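PDB 4IGB: LPXTG cell wall surface protein from Streptococcus gordonii, which is probably an adhesin anchored to the peptidoglycan of the streptococcal cell wall, the piece here being its N-terminal N1 and N2 domains. Local coordinates for residues Q84-P89 with V114-L119; S134-F139 with F170-D175; L296-A301 with V427-L432; E341-K346 with Y393-N398. All coordinates share one frame; numbering follows the deposited sequence.

Contact 1: Q84-P89 with V114-L119; sequences QVFENP and VTLHYL
Strands Q84-F86 and V114-Y118 run antiparallel, their short axes 4.7 Å apart at the closest and 169° between directions. Q84 faces L116 and F86 faces V114 as hydrogen-bonded pairs, each closed by two backbone bonds: Q84 N to L116 O and L116 N to Q84 O, then F86 N to V114 O and V114 N to F86 O. V85 and T115 form the non-hydrogen-bonded pair between them. These are the open ends of a long beta hairpin, strands 84-100 and 103-118, within the eight-stranded antiparallel sheet of the N-terminal domain. On one face V85 and T115 lie side by side, V85 CG2 4.0 Å from T115 CG2. On the other, F86 slants across L116, bringing its CE1 3.4 Å from L116 CD2. With F86 CG beside its own backbone N (chi1 -57°), the ring comes edge-on to V114 O, which lies in the ring plane 3.7 Å from F86 CD1. The chain then turns a corner at E87 and N88, and P89 comes back against the same face: its CG meets V114 CG2 at 4.0 Å, the two side chains roughly perpendicular. L74 of strand 68-75 packs on F86, P89, V114 and L116.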
loop_
_atom_site.group_PDB
_atom_site.type_symbol
_atom_site.label_atom_id
_atom_site.label_comp_id
_atom_site.label_asym_id
_atom_site.label_seq_id
_atom_site.Cartn_x
_atom_site.Cartn_y
_atom_site.Cartn_z
ATOM N N GLN B 84 -3.106 -28.994 10.004
ATOM C CA GLN B 84 -3.744 -28.343 11.138
ATOM C C GLN B 84 -4.054 -26.884 10.812
ATOM O O GLN B 84 -3.192 -26.149 10.346
ATOM C CB GLN B 84 -2.894 -28.486 12.403
ATOM C CG GLN B 84 -2.693 -29.943 12.802
ATOM C CD GLN B 84 -1.831 -30.125 14.032
ATOM O OE1 GLN B 84 -1.104 -31.113 14.145
ATOM N NE2 GLN B 84 -1.919 -29.193 14.966
ATOM N N VAL B 85 -5.302 -26.493 11.058
ATOM C CA VAL B 85 -5.817 -25.190 10.665
ATOM C C VAL B 85 -5.991 -24.278 11.873
ATOM O O VAL B 85 -6.595 -24.661 12.872
ATOM C CB VAL B 85 -7.185 -25.328 9.975
ATOM C CG1 VAL B 85 -7.735 -23.959 9.606
ATOM C CG2 VAL B 85 -7.074 -26.220 8.749
ATOM N N PHE B 86 -5.466 -23.065 11.767
ATOM C CA PHE B 86 -5.571 -22.085 12.837
ATOM C C PHE B 86 -6.296 -20.840 12.310
ATOM O O PHE B 86 -5.726 -20.041 11.543
ATOM C CB PHE B 86 -4.169 -21.758 13.394
ATOM C CG PHE B 86 -3.425 -22.971 13.894
ATOM C CD1 PHE B 86 -2.693 -23.756 13.024
ATOM C CD2 PHE B 86 -3.507 -23.359 15.229
ATOM C CE1 PHE B 86 -2.031 -24.890 13.477
ATOM C CE2 PHE B 86 -2.852 -24.503 15.690
ATOM C CZ PHE B 86 -2.107 -25.260 14.809
ATOM N N GLU B 87 -7.568 -20.725 12.691
ATOM C CA GLU B 87 -8.434 -19.604 12.325
ATOM C C GLU B 87 -8.103 -18.383 13.160
ATOM O O GLU B 87 -7.901 -18.487 14.378
ATOM C CB GLU B 87 -9.909 -19.968 12.545
ATOM C CG GLU B 87 -10.393 -21.085 11.632
ATOM C CD GLU B 87 -11.820 -21.563 11.927
ATOM O OE1 GLU B 87 -12.340 -22.314 11.079
ATOM O OE2 GLU B 87 -12.412 -21.223 12.988
ATOM N N ASN B 88 -8.030 -17.230 12.500
ATOM C CA ASN B 88 -7.782 -15.969 13.189
ATOM C C ASN B 88 -6.828 -16.056 14.370
ATOM O O ASN B 88 -7.209 -15.726 15.499
ATOM C CB ASN B 88 -9.116 -15.381 13.671
ATOM C CG ASN B 88 -9.964 -14.886 12.526
ATOM O OD1 ASN B 88 -10.997 -15.472 12.204
ATOM N ND2 ASN B 88 -9.520 -13.816 11.890
ATOM N N PRO B 89 -5.581 -16.501 14.126
ATOM C CA PRO B 89 -4.684 -16.698 15.274
ATOM C C PRO B 89 -4.134 -15.395 15.836
ATOM O O PRO B 89 -3.710 -15.332 16.995
ATOM C CB PRO B 89 -3.541 -17.541 14.686
ATOM C CG PRO B 89 -3.599 -17.284 13.183
ATOM C CD PRO B 89 -5.042 -17.062 12.873
ATOM N N VAL B 114 -4.071 -19.341 9.235
ATOM C CA VAL B 114 -2.811 -19.983 8.884
ATOM C C VAL B 114 -3.068 -21.476 8.909
ATOM O O VAL B 114 -3.584 -22.008 9.893
ATOM C CB VAL B 114 -1.672 -19.617 9.867
ATOM C CG1 VAL B 114 -0.364 -20.390 9.520
ATOM C CG2 VAL B 114 -1.446 -18.096 9.878
ATOM N N THR B 115 -2.732 -22.141 7.813
ATOM C CA THR B 115 -2.885 -23.584 7.714
ATOM C C THR B 115 -1.502 -24.230 7.655
ATOM O O THR B 115 -0.680 -23.888 6.796
ATOM C CB THR B 115 -3.660 -23.986 6.433
ATOM O OG1 THR B 115 -4.926 -23.309 6.391
ATOM C CG2 THR B 115 -3.878 -25.501 6.394
ATOM N N LEU B 116 -1.258 -25.154 8.576
ATOM C CA LEU B 116 -0.036 -25.955 8.594
ATOM C C LEU B 116 -0.284 -27.230 7.802
ATOM O O LEU B 116 -1.124 -28.048 8.184
ATOM C CB LEU B 116 0.342 -26.315 10.042
ATOM C CG LEU B 116 1.257 -25.371 10.840
ATOM C CD1 LEU B 116 1.083 -23.910 10.475
ATOM C CD2 LEU B 116 1.088 -25.570 12.343
ATOM N N HIS B 117 0.437 -27.388 6.698
ATOM C CA HIS B 117 0.363 -28.590 5.879
ATOM C C HIS B 117 1.450 -29.576 6.289
ATOM O O HIS B 117 2.638 -29.346 6.055
ATOM C CB HIS B 117 0.507 -28.246 4.389
ATOM C CG HIS B 117 -0.656 -27.479 3.833
ATOM N ND1 HIS B 117 -1.738 -28.094 3.239
ATOM C CD2 HIS B 117 -0.916 -26.150 3.802
ATOM C CE1 HIS B 117 -2.608 -27.177 2.855
ATOM N NE2 HIS B 117 -2.134 -25.989 3.189
ATOM N N TYR B 118 1.038 -30.672 6.912
ATOM C CA TYR B 118 1.974 -31.712 7.327
ATOM C C TYR B 118 2.782 -32.244 6.131
ATOM O O TYR B 118 2.219 -32.576 5.085
ATOM C CB TYR B 118 1.221 -32.847 8.025
ATOM C CG TYR B 118 2.130 -33.866 8.676
ATOM C CD1 TYR B 118 2.978 -33.498 9.722
ATOM C CD2 TYR B 118 2.139 -35.191 8.257
ATOM C CE1 TYR B 118 3.811 -34.418 10.330
ATOM C CE2 TYR B 118 2.971 -36.125 8.864
ATOM C CZ TYR B 118 3.802 -35.728 9.898
ATOM O OH TYR B 118 4.630 -36.636 10.503
ATOM N N LEU B 119 4.102 -32.311 6.282
ATOM C CA LEU B 119 4.977 -32.673 5.171
ATOM C C LEU B 119 5.099 -34.184 4.920
ATOM O O LEU B 119 5.605 -34.598 3.886
ATOM C CB LEU B 119 6.360 -32.071 5.371
ATOM C CG LEU B 119 6.534 -30.618 4.930
ATOM C CD1 LEU B 119 7.829 -30.065 5.494
ATOM C CD2 LEU B 119 6.510 -30.514 3.407
#

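Contact 2: S134-F139 with F170-D175; sequences STVEFF and FWIDAD
V136 meets F170 and I172 across the gap between two layers of strands, and everything that touches here is buried. The segments do not pair as neighbours in a sheet: their short axes come no closer than 8.4 Å and cross at -36°, so the gap is bridged by side chains packing on each other and on the main chain of E137 and F138. I172 is the side chain to follow. Its CB points at the opposite strand and there the chain divides. The CG2 branch, beside the backbone N, goes to V136 CG1 at 4.3 Å. The same I172 CG2 lies 4.0 Å from E137 O. CG1 takes the other branch, held between backbone N and carbonyl carbon (chi1 71°), and from it the chain runs on fully extended. That carries the tip, I172 CD1, to 4.0 Å from F138 CA and 4.2 Å from F138 CB. One isoleucine therefore spreads over three consecutive residues.

V136 CG2 comes to the F170 ring obliquely, 3.6 Å from F170 CD2, with the two side chains at about a right angle. E137 sends its carboxylate away, where OE2 bonds N71. F138 also turns its ring away, toward F111 and F72; F138 and F139 stand together opposite the single residue F72 of strand 68-75, which makes a classic beta bulge.

L116 of strand 103-118 packs against V136, F170 and I172 alike. Strand 135-142 belongs to the six-stranded antiparallel sheet, beside 68-75, and strand 170-182 to the eight-stranded one, beside 103-118, so the contact lies where these two sheets of the N-terminal domain face each other.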
loop_
_atom_site.group_PDB
_atom_site.type_symbol
_atom_site.label_atom_id
_atom_site.label_comp_id
_atom_site.label_asym_id
_atom_site.label_seq_id
_atom_site.Cartn_x
_atom_site.Cartn_y
_atom_site.Cartn_z
ATOM N N SER B 134 7.642 -28.294 19.729
ATOM C CA SER B 134 6.196 -28.212 19.953
ATOM C C SER B 134 5.480 -27.123 19.150
ATOM O O SER B 134 4.250 -27.065 19.155
ATOM C CB SER B 134 5.894 -28.002 21.436
ATOM O OG SER B 134 6.391 -26.747 21.870
ATOM N N THR B 135 6.227 -26.260 18.473
ATOM C CA THR B 135 5.586 -25.188 17.723
ATOM C C THR B 135 6.110 -25.087 16.298
ATOM O O THR B 135 7.114 -25.716 15.940
ATOM C CB THR B 135 5.751 -23.828 18.420
ATOM O OG1 THR B 135 7.115 -23.403 18.318
ATOM C CG2 THR B 135 5.345 -23.904 19.887
ATOM N N VAL B 136 5.413 -24.300 15.481
ATOM C CA VAL B 136 5.826 -24.064 14.108
ATOM C C VAL B 136 5.859 -22.553 13.861
ATOM O O VAL B 136 4.969 -21.817 14.295
ATOM C CB VAL B 136 4.879 -24.770 13.104
ATOM C CG1 VAL B 136 5.152 -24.326 11.682
ATOM C CG2 VAL B 136 4.996 -26.290 13.222
ATOM N N GLU B 137 6.897 -22.100 13.174
ATOM C CA GLU B 137 7.086 -20.688 12.869
ATOM C C GLU B 137 6.040 -20.197 11.862
ATOM O O GLU B 137 5.701 -20.913 10.919
ATOM C CB GLU B 137 8.491 -20.499 12.289
ATOM C CG GLU B 137 8.869 -19.058 11.978
ATOM C CD GLU B 137 9.212 -18.253 13.227
ATOM O OE1 GLU B 137 9.704 -18.836 14.221
ATOM O OE2 GLU B 137 8.979 -17.023 13.214
ATOM N N PHE B 138 5.527 -18.984 12.041
ATOM C CA PHE B 138 4.729 -18.389 10.968
ATOM C C PHE B 138 4.963 -16.904 10.710
ATOM O O PHE B 138 4.699 -16.426 9.612
ATOM C CB PHE B 138 3.228 -18.689 11.130
ATOM C CG PHE B 138 2.539 -17.869 12.180
ATOM C CD1 PHE B 138 1.806 -16.747 11.826
ATOM C CD2 PHE B 138 2.598 -18.232 13.526
ATOM C CE1 PHE B 138 1.154 -15.996 12.792
ATOM C CE2 PHE B 138 1.954 -17.478 14.493
ATOM C CZ PHE B 138 1.225 -16.369 14.132
ATOM N N PHE B 139 5.478 -16.178 11.698
ATOM C CA PHE B 139 5.521 -14.725 11.605
ATOM C C PHE B 139 6.506 -14.092 12.574
ATOM O O PHE B 139 6.606 -14.501 13.735
ATOM C CB PHE B 139 4.109 -14.162 11.863
ATOM C CG PHE B 139 4.034 -12.658 11.876
ATOM C CD1 PHE B 139 4.120 -11.933 10.695
ATOM C CD2 PHE B 139 3.852 -11.970 13.068
ATOM C CE1 PHE B 139 4.026 -10.546 10.696
ATOM C CE2 PHE B 139 3.759 -10.574 13.077
ATOM C CZ PHE B 139 3.853 -9.870 11.895
ATOM N N PHE B 170 6.007 -28.836 8.784
ATOM C CA PHE B 170 4.829 -28.415 8.026
ATOM C C PHE B 170 5.239 -27.278 7.107
ATOM O O PHE B 170 6.051 -26.438 7.494
ATOM C CB PHE B 170 3.725 -27.854 8.944
ATOM C CG PHE B 170 3.212 -28.815 9.986
ATOM C CD1 PHE B 170 2.013 -29.479 9.802
ATOM C CD2 PHE B 170 3.894 -29.005 11.167
ATOM C CE1 PHE B 170 1.527 -30.338 10.753
ATOM C CE2 PHE B 170 3.415 -29.861 12.124
ATOM C CZ PHE B 170 2.230 -30.536 11.916
ATOM N N TRP B 171 4.666 -27.212 5.908
ATOM C CA TRP B 171 4.734 -25.955 5.166
ATOM C C TRP B 171 3.492 -25.144 5.537
ATOM O O TRP B 171 2.501 -25.709 6.017
ATOM C CB TRP B 171 4.882 -26.152 3.648
ATOM C CG TRP B 171 3.787 -26.944 2.949
ATOM C CD1 TRP B 171 3.679 -28.301 2.875
ATOM C CD2 TRP B 171 2.688 -26.413 2.183
ATOM N NE1 TRP B 171 2.576 -28.650 2.118
ATOM C CE2 TRP B 171 1.952 -27.509 1.690
ATOM C CE3 TRP B 171 2.252 -25.116 1.880
ATOM C CZ2 TRP B 171 0.797 -27.350 0.918
ATOM C CZ3 TRP B 171 1.111 -24.959 1.110
ATOM C CH2 TRP B 171 0.400 -26.072 0.635
ATOM N N ILE B 172 3.550 -23.829 5.351
ATOM C CA ILE B 172 2.470 -22.984 5.826
ATOM C C ILE B 172 1.789 -22.225 4.695
ATOM O O ILE B 172 2.377 -21.982 3.638
ATOM C CB ILE B 172 2.955 -21.985 6.898
ATOM C CG1 ILE B 172 3.840 -20.907 6.255
ATOM C CG2 ILE B 172 3.670 -22.724 8.028
ATOM C CD1 ILE B 172 4.362 -19.867 7.241
ATOM N N ASP B 173 0.537 -21.863 4.946
ATOM C CA ASP B 173 -0.239 -21.020 4.065
ATOM C C ASP B 173 -0.902 -19.981 4.956
ATOM O O ASP B 173 -1.799 -20.299 5.733
ATOM C CB ASP B 173 -1.276 -21.854 3.301
ATOM C CG ASP B 173 -2.156 -21.008 2.376
ATOM O OD1 ASP B 173 -2.986 -21.594 1.650
ATOM O OD2 ASP B 173 -2.031 -19.768 2.370
ATOM N N ALA B 174 -0.424 -18.748 4.872
ATOM C CA ALA B 174 -0.973 -17.669 5.682
ATOM C C ALA B 174 -1.858 -16.764 4.848
ATOM O O ALA B 174 -1.420 -16.216 3.837
ATOM C CB ALA B 174 0.157 -16.857 6.334
ATOM N N ASP B 175 -3.099 -16.606 5.294
ATOM C CA ASP B 175 -4.086 -15.740 4.657
ATOM C C ASP B 175 -4.204 -14.485 5.525
ATOM O O ASP B 175 -4.594 -14.556 6.684
ATOM C CB ASP B 175 -5.418 -16.492 4.552
ATOM C CG ASP B 175 -6.501 -15.707 3.844
ATOM O OD1 ASP B 175 -6.572 -14.473 4.008
ATOM O OD2 ASP B 175 -7.300 -16.341 3.116
#

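Contact 3: L296-A301 with V427-L432; sequences LEVDPA and VSTALL
V298 and V427 pack at a parallel strand pairing in the N2 domain, where the last strand of the domain, 427-432, comes alongside strand 295-304. The two run in nearly the same direction, 13° apart, but the axes of 296-299 and 427-432 come no closer than 6.9 Å, wider than paired strands, and side chains occupy the gap. The backbones close up only further on: A301 and T429 have CA atoms 4.7 Å apart, and A430 N bonds A301 O at 2.9 Å. The T429 CA hydrogen also points at A301 O.

In the wider part V427 is the wedge. Its CG2 sits between backbone N and carbonyl carbon, and from there touches L296 CD2 at 3.6 Å and V298 CB at 3.8 Å. Its CG1 comes down on the main chain, 3.2 Å from L296 O. L296 and V427 cross at about a right angle, whereas V298 and V427 lie alongside one another, pointing opposite ways. V298 also reaches T429, with CG2 3.2 Å from the T429 hydroxyl oxygen OG1.

A cis peptide bond before P300 marks the place where the chain leaves strand 296-299 and approaches its partner. P300 O then lies 3.0 Å from T429 OG1, a possible hydrogen bond, though the proton may go to another acceptor instead.

Past A301 the pairing goes on, A430 bonding to I303. Strand 310-317 borders 295-304 on one side, with Y313 packing on V298 and V427, while strand 409-417 pairs antiparallel with 427-432 and sets N411 against L296 and V427.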
loop_
_atom_site.group_PDB
_atom_site.type_symbol
_atom_site.label_atom_id
_atom_site.label_comp_id
_atom_site.label_asym_id
_atom_site.label_seq_id
_atom_site.Cartn_x
_atom_site.Cartn_y
_atom_site.Cartn_z
ATOM N N LEU B 296 -2.602 25.395 -2.351
ATOM C CA LEU B 296 -3.770 26.200 -2.648
ATOM C C LEU B 296 -3.631 27.555 -2.001
ATOM O O LEU B 296 -3.239 27.654 -0.841
ATOM C CB LEU B 296 -5.039 25.508 -2.143
ATOM C CG LEU B 296 -6.352 26.260 -2.385
ATOM C CD1 LEU B 296 -6.625 26.356 -3.884
ATOM C CD2 LEU B 296 -7.504 25.575 -1.666
ATOM N N GLU B 297 -3.962 28.596 -2.755
ATOM C CA GLU B 297 -3.895 29.961 -2.266
ATOM C C GLU B 297 -5.199 30.667 -2.618
ATOM O O GLU B 297 -5.834 30.340 -3.614
ATOM C CB GLU B 297 -2.714 30.694 -2.915
ATOM C CG GLU B 297 -1.405 29.917 -2.865
ATOM C CD GLU B 297 -0.294 30.570 -3.686
ATOM O OE1 GLU B 297 0.123 29.989 -4.710
ATOM O OE2 GLU B 297 0.170 31.660 -3.300
ATOM N N VAL B 298 -5.593 31.634 -1.803
ATOM C CA VAL B 298 -6.801 32.390 -2.058
ATOM C C VAL B 298 -6.510 33.887 -1.980
ATOM O O VAL B 298 -5.732 34.333 -1.136
ATOM C CB VAL B 298 -7.917 32.036 -1.052
ATOM C CG1 VAL B 298 -7.503 32.418 0.374
ATOM C CG2 VAL B 298 -9.220 32.727 -1.432
ATOM N N ASP B 299 -7.139 34.645 -2.867
ATOM C CA ASP B 299 -7.070 36.103 -2.850
ATOM C C ASP B 299 -8.494 36.624 -2.974
ATOM O O ASP B 299 -9.150 36.383 -3.990
ATOM C CB ASP B 299 -6.198 36.595 -4.012
ATOM C CG ASP B 299 -6.142 38.116 -4.117
ATOM O OD1 ASP B 299 -5.704 38.617 -5.173
ATOM O OD2 ASP B 299 -6.529 38.812 -3.156
ATOM N N PRO B 300 -8.988 37.340 -1.946
ATOM C CA PRO B 300 -8.281 37.782 -0.741
ATOM C C PRO B 300 -8.525 36.941 0.512
ATOM O O PRO B 300 -9.313 35.997 0.514
ATOM C CB PRO B 300 -8.868 39.176 -0.517
ATOM C CG PRO B 300 -10.292 39.014 -0.929
ATOM C CD PRO B 300 -10.299 38.001 -2.065
ATOM N N ALA B 301 -7.837 37.317 1.587
ATOM C CA ALA B 301 -7.948 36.633 2.871
ATOM C C ALA B 301 -9.258 36.972 3.561
ATOM O O ALA B 301 -9.714 36.250 4.446
ATOM C CB ALA B 301 -6.777 37.000 3.766
ATOM N N VAL B 427 -7.782 26.510 2.608
ATOM C CA VAL B 427 -7.623 27.958 2.760
ATOM C C VAL B 427 -8.914 28.581 3.232
ATOM O O VAL B 427 -9.966 27.950 3.201
ATOM C CB VAL B 427 -7.196 28.672 1.449
ATOM C CG1 VAL B 427 -5.814 28.195 0.994
ATOM C CG2 VAL B 427 -8.254 28.496 0.355
ATOM N N SER B 428 -8.830 29.831 3.662
ATOM C CA SER B 428 -9.984 30.486 4.246
ATOM C C SER B 428 -10.105 31.941 3.833
ATOM O O SER B 428 -9.128 32.683 3.831
ATOM C CB SER B 428 -9.927 30.396 5.771
ATOM O OG SER B 428 -10.786 29.377 6.247
ATOM N N THR B 429 -11.321 32.339 3.494
ATOM C CA THR B 429 -11.634 33.747 3.328
ATOM C C THR B 429 -12.628 34.182 4.402
ATOM O O THR B 429 -13.768 33.706 4.437
ATOM C CB THR B 429 -12.191 34.026 1.934
ATOM O OG1 THR B 429 -11.205 33.651 0.958
ATOM C CG2 THR B 429 -12.538 35.506 1.790
ATOM N N ALA B 430 -12.176 35.069 5.288
ATOM C CA ALA B 430 -13.005 35.566 6.383
ATOM C C ALA B 430 -14.059 36.539 5.876
ATOM O O ALA B 430 -13.817 37.301 4.941
ATOM C CB ALA B 430 -12.137 36.233 7.435
ATOM N N LEU B 431 -15.228 36.517 6.506
ATOM C CA LEU B 431 -16.317 37.408 6.123
ATOM C C LEU B 431 -16.390 38.621 7.046
ATOM O O LEU B 431 -16.320 38.489 8.268
ATOM C CB LEU B 431 -17.650 36.660 6.132
ATOM C CG LEU B 431 -17.862 35.652 5.000
ATOM C CD1 LEU B 431 -19.329 35.276 4.885
ATOM C CD2 LEU B 431 -17.341 36.207 3.685
ATOM N N LEU B 432 -16.530 39.801 6.452
ATOM C CA LEU B 432 -16.619 41.041 7.212
ATOM C C LEU B 432 -18.022 41.632 7.124
ATOM O O LEU B 432 -18.541 41.859 6.032
ATOM C CB LEU B 432 -15.596 42.056 6.702
ATOM C CG LEU B 432 -14.252 42.106 7.431
ATOM C CD1 LEU B 432 -14.028 40.833 8.230
ATOM C CD2 LEU B 432 -13.118 42.332 6.446
#

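Contact 4: E341-K346 with Y393-N398; sequences ERLDYK and YKTATN
N398 CG is tucked between its backbone N and carbonyl carbon (chi1 58°), and D344 CG stands beside its own backbone N; together these torsions bring amide and carboxylate to one spot. N398 ND2 spends its two hydrogens on D344 OD1 and E341 O, both at 3.0 Å and both near the amide plane, with the bond to E341 O almost straight at 173°. D344 OD1 is met from above the carboxylate plane, which is turned 47° from the amide. N398 N bonds R342 O, and N398 OD1 goes to K400 N, so both ends of the side-chain amide and the backbone N-H are engaged.

Beyond it the strands pair antiparallel. D344 N to A396 O (2.8 Å) and A396 N to D344 O close a hydrogen-bonded pair, flanked by L343 with T397 and Y345 with T395; K346 N also hydrogen-bonds K394 O. L343 straddles two threonines, CD1 3.6 Å from T395 OG1, itself hydrogen-bonded to V311 O of strand 310-317, and CD2 3.7 Å from T397 CG2. K346, bent at its third torsion, lays CD 3.9 Å from A396 CB. The arrangement is an antiparallel strand pair with an asparagine side chain tying down the loop at its end, in the mixed sheet of the adhesin-like N2 domain.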
loop_
_atom_site.group_PDB
_atom_site.type_symbol
_atom_site.label_atom_id
_atom_site.label_comp_id
_atom_site.label_asym_id
_atom_site.label_seq_id
_atom_site.Cartn_x
_atom_site.Cartn_y
_atom_site.Cartn_z
ATOM N N GLU B 341 -21.174 27.209 -1.275
ATOM C CA GLU B 341 -22.430 27.600 -1.928
ATOM C C GLU B 341 -22.631 29.109 -2.030
ATOM O O GLU B 341 -23.443 29.580 -2.832
ATOM C CB GLU B 341 -23.630 26.953 -1.218
ATOM C CG GLU B 341 -23.785 25.486 -1.597
ATOM C CD GLU B 341 -24.717 24.714 -0.680
ATOM O OE1 GLU B 341 -25.184 25.294 0.328
ATOM O OE2 GLU B 341 -24.971 23.522 -0.972
ATOM N N ARG B 342 -21.893 29.860 -1.219
ATOM C CA ARG B 342 -21.967 31.317 -1.251
ATOM C C ARG B 342 -21.146 31.913 -2.397
ATOM O O ARG B 342 -21.055 33.139 -2.533
ATOM C CB ARG B 342 -21.518 31.897 0.092
ATOM C CG ARG B 342 -22.473 31.550 1.222
ATOM C CD ARG B 342 -21.864 31.857 2.563
ATOM N NE ARG B 342 -20.800 30.925 2.920
ATOM C CZ ARG B 342 -20.173 30.956 4.085
ATOM N NH1 ARG B 342 -20.505 31.877 4.976
ATOM N NH2 ARG B 342 -19.223 30.075 4.362
ATOM N N LEU B 343 -20.554 31.040 -3.214
ATOM C CA LEU B 343 -19.744 31.468 -4.347
ATOM C C LEU B 343 -20.339 31.007 -5.665
ATOM O O LEU B 343 -20.848 29.890 -5.766
ATOM C CB LEU B 343 -18.328 30.899 -4.240
ATOM C CG LEU B 343 -17.386 31.362 -3.129
ATOM C CD1 LEU B 343 -16.063 30.579 -3.237
ATOM C CD2 LEU B 343 -17.135 32.876 -3.170
ATOM N N ASP B 344 -20.267 31.866 -6.676
ATOM C CA ASP B 344 -20.520 31.446 -8.046
ATOM C C ASP B 344 -19.187 31.240 -8.785
ATOM O O ASP B 344 -18.341 32.139 -8.818
ATOM C CB ASP B 344 -21.335 32.500 -8.799
ATOM C CG ASP B 344 -22.735 32.686 -8.230
ATOM O OD1 ASP B 344 -23.265 31.734 -7.609
ATOM O OD2 ASP B 344 -23.294 33.793 -8.407
ATOM N N TYR B 345 -19.017 30.072 -9.389
ATOM C CA TYR B 345 -17.868 29.809 -10.246
ATOM C C TYR B 345 -17.963 30.633 -11.524
ATOM O O TYR B 345 -18.977 30.591 -12.214
ATOM C CB TYR B 345 -17.791 28.323 -10.599
ATOM C CG TYR B 345 -16.850 28.015 -11.750
ATOM C CD1 TYR B 345 -15.469 28.067 -11.580
ATOM C CD2 TYR B 345 -17.343 27.683 -13.007
ATOM C CE1 TYR B 345 -14.602 27.795 -12.635
ATOM C CE2 TYR B 345 -16.490 27.409 -14.065
ATOM C CZ TYR B 345 -15.118 27.463 -13.872
ATOM O OH TYR B 345 -14.269 27.192 -14.922
ATOM N N LYS B 346 -16.903 31.365 -11.851
ATOM C CA LYS B 346 -16.892 32.183 -13.068
ATOM C C LYS B 346 -16.137 31.542 -14.236
ATOM O O LYS B 346 -16.715 31.305 -15.297
ATOM C CB LYS B 346 -16.353 33.586 -12.773
ATOM C CG LYS B 346 -17.303 34.402 -11.917
ATOM C CD LYS B 346 -16.622 35.627 -11.329
ATOM C CE LYS B 346 -16.116 36.605 -12.388
ATOM N NZ LYS B 346 -15.657 37.855 -11.721
ATOM N N TYR B 393 -8.771 29.675 -10.428
ATOM C CA TYR B 393 -10.228 29.701 -10.489
ATOM C C TYR B 393 -10.764 31.054 -10.066
ATOM O O TYR B 393 -10.512 31.514 -8.948
ATOM C CB TYR B 393 -10.830 28.660 -9.545
ATOM C CG TYR B 393 -10.292 27.245 -9.674
ATOM C CD1 TYR B 393 -10.955 26.298 -10.440
ATOM C CD2 TYR B 393 -9.153 26.844 -8.980
ATOM C CE1 TYR B 393 -10.494 24.997 -10.524
ATOM C CE2 TYR B 393 -8.684 25.536 -9.062
ATOM C CZ TYR B 393 -9.357 24.622 -9.833
ATOM O OH TYR B 393 -8.902 23.323 -9.922
ATOM N N LYS B 394 -11.516 31.690 -10.949
ATOM C CA LYS B 394 -12.187 32.927 -10.610
ATOM C C LYS B 394 -13.604 32.621 -10.133
ATOM O O LYS B 394 -14.373 31.967 -10.837
ATOM C CB LYS B 394 -12.239 33.853 -11.833
ATOM C CG LYS B 394 -10.890 34.426 -12.248
ATOM C CD LYS B 394 -11.037 35.346 -13.462
ATOM C CE LYS B 394 -9.727 36.049 -13.803
ATOM N NZ LYS B 394 -9.835 36.884 -15.036
ATOM N N THR B 395 -13.934 33.077 -8.929
ATOM C CA THR B 395 -15.307 33.003 -8.436
ATOM C C THR B 395 -15.719 34.363 -7.882
ATOM O O THR B 395 -14.894 35.280 -7.771
ATOM C CB THR B 395 -15.472 31.962 -7.305
ATOM O OG1 THR B 395 -14.851 32.450 -6.113
ATOM C CG2 THR B 395 -14.854 30.633 -7.684
ATOM N N ALA B 396 -16.998 34.495 -7.527
ATOM C CA ALA B 396 -17.466 35.685 -6.821
ATOM C C ALA B 396 -18.641 35.332 -5.915
ATOM O O ALA B 396 -19.492 34.541 -6.285
ATOM C CB ALA B 396 -17.842 36.791 -7.807
ATOM N N THR B 397 -18.673 35.914 -4.724
ATOM C CA THR B 397 -19.773 35.676 -3.804
ATOM C C THR B 397 -21.106 35.997 -4.471
ATOM O O THR B 397 -21.173 36.840 -5.370
ATOM C CB THR B 397 -19.620 36.510 -2.531
ATOM O OG1 THR B 397 -19.586 37.905 -2.877
ATOM C CG2 THR B 397 -18.327 36.142 -1.827
ATOM N N ASN B 398 -22.154 35.288 -4.054
ATOM C CA ASN B 398 -23.510 35.550 -4.533
ATOM C C ASN B 398 -24.363 36.076 -3.383
ATOM O O ASN B 398 -23.852 36.349 -2.299
ATOM C CB ASN B 398 -24.131 34.295 -5.145
ATOM C CG ASN B 398 -24.169 33.138 -4.170
ATOM O OD1 ASN B 398 -24.539 33.306 -3.010
ATOM N ND2 ASN B 398 -23.749 31.962 -4.627
#

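From the N terminus, contact 1 closes first, joining the open ends of the hairpin 84-118. Contact 2 follows in series, bringing strand 135-142 of one sheet over strand 170-182 of the other. The two touch through neighbouring strands, probably hydrogen-bonded, H117 N to W171 O at 2.7 Å, and both belong to the N-terminal domain. Contact 3 then spans most of the N2 domain, fastening its final strand to one near its start; contact 4 opens and closes within that span, between strands 343-352 and 389-397. Contacts 3 and 4 meet where L431 CD1 packs on R342 NH1. The two pairs lie on opposite sides of the chain's centre, contacts 1 and 3 about 59 Å apart between centres.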